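Local coordinates for protein fanconi-associated nuclease 1 homolog (Pseudomonas aeruginosa, PDB 5Y7Q) that belongs to the Fanconi-associated nuclease 1 family, joins HTH, SAP and VRR-NUC domains in one chain, and binds DNA, at residues G92-E97 with F133-K138. Sequence-based numbering, arbitrary orientation.
Sequences GTLFRE and FGLLKK. With nucleotides of chain D.
Arg96 reaches from strand 94-96 to the C-terminal end of helix 129-135. Its CB points toward the helix. CG lies against Leu135 CD2 at 3.8 Å, the two chains running alongside but in reverse senses. CD lies against the carbonyl oxygen, Leu135 O, while NE and CZ stay 3.9 and 4.0 Å from it; NE is hydrogen-bonded elsewhere. A bend at chi3 (54°) brings NH1 alongside Leu135 O as hydrogen-bond donor (3.1 Å, N-H...O 163°). The nearly straight bond lies close to the guanidinium plane, but NH1 sits above the carbonyl plane. Leu136 CD2 touches the same edge, 3.5 Å from NH1. NH2 forms a salt bridge with Glu182. Leu94 adds an apolar contact, CB to Leu135 CD2 at 3.9 Å.

The chain leaves the helix at Leu136, and Lys137 is the N-cap of helix 138-144. Here backbone and side chains meet DNA chain D. Lys137 NZ donates to O5' of DC19 at 3.1 Å, while Lys138 N bonds weakly to the DA20 phosphate. Arg96 thus ties the HTH region to the SAP region through a helix-end carbonyl two residues before DNA-binding Lys137. Its charge is probably balanced by Glu182, with Glu140 a long, weak second.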
# COMPACT_ATOMS: atom_id res chain seq x y z
N GLY A 92 15.15 4.35 14.53
CA GLY A 92 16.57 4.10 14.62
C GLY A 92 16.92 3.29 15.85
O GLY A 92 16.07 2.99 16.69
N THR A 93 18.18 2.87 15.92
CA THR A 93 18.63 2.04 17.02
C THR A 93 19.46 2.77 18.08
O THR A 93 19.75 2.19 19.12
CB THR A 93 19.38 0.84 16.42
OG1 THR A 93 19.25 -0.29 17.29
CG2 THR A 93 20.83 1.16 16.18
N LEU A 94 19.80 4.05 17.88
CA LEU A 94 20.74 4.78 18.72
C LEU A 94 20.04 5.91 19.48
O LEU A 94 19.30 6.70 18.87
CB LEU A 94 21.86 5.38 17.88
CG LEU A 94 22.71 4.40 17.07
CD1 LEU A 94 23.44 5.15 15.93
CD2 LEU A 94 23.71 3.66 17.99
N PHE A 95 20.28 6.00 20.78
CA PHE A 95 19.61 6.99 21.62
C PHE A 95 20.59 7.60 22.61
O PHE A 95 21.54 6.96 23.05
CB PHE A 95 18.43 6.36 22.37
CG PHE A 95 17.43 5.72 21.46
CD1 PHE A 95 17.47 4.36 21.23
CD2 PHE A 95 16.49 6.48 20.79
CE1 PHE A 95 16.58 3.77 20.37
CE2 PHE A 95 15.60 5.89 19.93
CZ PHE A 95 15.65 4.53 19.72
N ARG A 96 20.35 8.87 22.93
CA ARG A 96 21.09 9.58 23.96
C ARG A 96 20.28 9.55 25.23
O ARG A 96 19.07 9.79 25.20
CB ARG A 96 21.34 11.03 23.57
CG ARG A 96 22.12 11.28 22.30
CD ARG A 96 22.02 12.76 21.92
NE ARG A 96 22.41 13.69 22.99
CZ ARG A 96 23.34 14.65 22.88
NH1 ARG A 96 24.00 14.83 21.75
NH2 ARG A 96 23.59 15.44 23.92
N GLU A 97 20.93 9.29 26.36
CA GLU A 97 20.21 9.14 27.63
C GLU A 97 19.19 10.27 27.85
O GLU A 97 18.07 10.02 28.31
CB GLU A 97 21.20 9.08 28.79
CG GLU A 97 20.56 8.80 30.12
CD GLU A 97 21.58 8.54 31.20
OE1 GLU A 97 21.78 9.42 32.07
OE2 GLU A 97 22.19 7.44 31.18
N PHE A 133 26.88 11.62 13.68
CA PHE A 133 26.17 12.81 13.23
C PHE A 133 24.70 12.74 13.56
O PHE A 133 24.06 13.78 13.76
CB PHE A 133 26.37 13.01 11.73
CG PHE A 133 27.43 14.00 11.41
CD1 PHE A 133 28.73 13.78 11.80
CD2 PHE A 133 27.11 15.18 10.77
CE1 PHE A 133 29.71 14.70 11.53
CE2 PHE A 133 28.08 16.12 10.50
CZ PHE A 133 29.38 15.88 10.87
N GLY A 134 24.14 11.53 13.62
CA GLY A 134 22.76 11.39 14.04
C GLY A 134 22.56 11.72 15.51
O GLY A 134 21.62 12.42 15.88
N LEU A 135 23.47 11.24 16.35
CA LEU A 135 23.34 11.50 17.78
C LEU A 135 23.60 12.96 18.16
O LEU A 135 22.99 13.47 19.10
CB LEU A 135 24.28 10.57 18.55
CG LEU A 135 23.87 9.10 18.46
CD1 LEU A 135 25.08 8.19 18.46
CD2 LEU A 135 22.92 8.76 19.59
N LEU A 136 24.45 13.67 17.43
CA LEU A 136 25.01 14.92 17.92
C LEU A 136 24.34 16.15 17.31
O LEU A 136 23.80 16.11 16.20
CB LEU A 136 26.51 14.98 17.65
CG LEU A 136 27.34 14.51 18.83
CD1 LEU A 136 28.80 14.64 18.50
CD2 LEU A 136 26.98 15.41 19.95
N LYS A 137 24.35 17.24 18.08
CA LYS A 137 23.93 18.55 17.58
C LYS A 137 25.00 19.17 16.69
O LYS A 137 26.19 18.86 16.80
CB LYS A 137 23.62 19.49 18.74
CG LYS A 137 22.28 19.27 19.42
CD LYS A 137 22.18 20.15 20.67
CE LYS A 137 20.75 20.25 21.19
NZ LYS A 137 19.86 21.04 20.28
N LYS A 138 24.56 20.07 15.79
CA LYS A 138 25.49 20.67 14.83
C LYS A 138 26.46 21.62 15.51
O LYS A 138 27.58 21.81 15.03
CB LYS A 138 24.73 21.40 13.73
CG LYS A 138 25.64 21.96 12.63
CD LYS A 138 24.91 22.84 11.61
CE LYS A 138 25.89 23.58 10.70
NZ LYS A 138 25.19 24.38 9.64
P DA D 20 20.96 20.01 15.14
OP1 DA D 20 21.77 18.78 15.04
OP2 DA D 20 21.30 21.13 16.04
O5' DA D 20 20.87 20.61 13.70
C5' DA D 20 19.71 21.26 13.37
C4' DA D 20 19.39 21.14 11.92
O4' DA D 20 18.11 21.74 11.72
C3' DA D 20 20.31 21.96 11.03
O3' DA D 20 20.09 21.60 9.66
C2' DA D 20 19.80 23.37 11.34
C1' DA D 20 18.29 23.13 11.51
N9 DA D 20 17.68 23.86 12.63
C8 DA D 20 18.16 24.00 13.90
N7 DA D 20 17.38 24.71 14.68
C5 DA D 20 16.31 25.06 13.87
C6 DA D 20 15.14 25.82 14.10
N6 DA D 20 14.83 26.39 15.28
N1 DA D 20 14.28 25.97 13.05
C2 DA D 20 14.59 25.40 11.88
N3 DA D 20 15.66 24.68 11.56
C4 DA D 20 16.48 24.54 12.60
P DC D 19 17.28 19.13 20.57
OP1 DC D 19 18.32 18.12 20.86
OP2 DC D 19 17.21 20.41 21.32
O5' DC D 19 17.43 19.49 19.02
C5' DC D 19 17.23 18.47 18.08
C4' DC D 19 17.56 18.96 16.69
O4' DC D 19 16.45 19.72 16.15
C3' DC D 19 18.77 19.86 16.59
O3' DC D 19 19.44 19.57 15.39
C2' DC D 19 18.15 21.26 16.57
C1' DC D 19 16.88 21.01 15.78
N1 DC D 19 15.79 21.93 16.10
C2 DC D 19 14.84 22.22 15.12
O2 DC D 19 14.97 21.70 14.01
N3 DC D 19 13.81 23.04 15.43
C4 DC D 19 13.73 23.57 16.65
N4 DC D 19 12.70 24.39 16.91
C5 DC D 19 14.69 23.28 17.66
C6 DC D 19 15.69 22.46 17.35
P DA D 21 21.16 21.96 8.52
OP1 DA D 21 21.34 20.81 7.60
OP2 DA D 21 22.34 22.61 9.16
O5' DA D 21 20.43 23.08 7.66
C5' DA D 21 20.50 24.40 8.09
C4' DA D 21 19.38 25.21 7.49
O4' DA D 21 18.36 25.40 8.50
C3' DA D 21 19.83 26.58 7.05
O3' DA D 21 19.37 26.87 5.76
C2' DA D 21 19.26 27.54 8.08
C1' DA D 21 18.14 26.77 8.74
N9 DA D 21 18.12 27.00 10.19
C8 DA D 21 19.06 26.60 11.09
N7 DA D 21 18.81 26.98 12.32
C5 DA D 21 17.64 27.70 12.22
C6 DA D 21 16.85 28.36 13.18
N6 DA D 21 17.15 28.41 14.48
N1 DA D 21 15.73 28.98 12.74
C2 DA D 21 15.43 28.92 11.43
N3 DA D 21 16.09 28.33 10.45
C4 DA D 21 17.19 27.73 10.91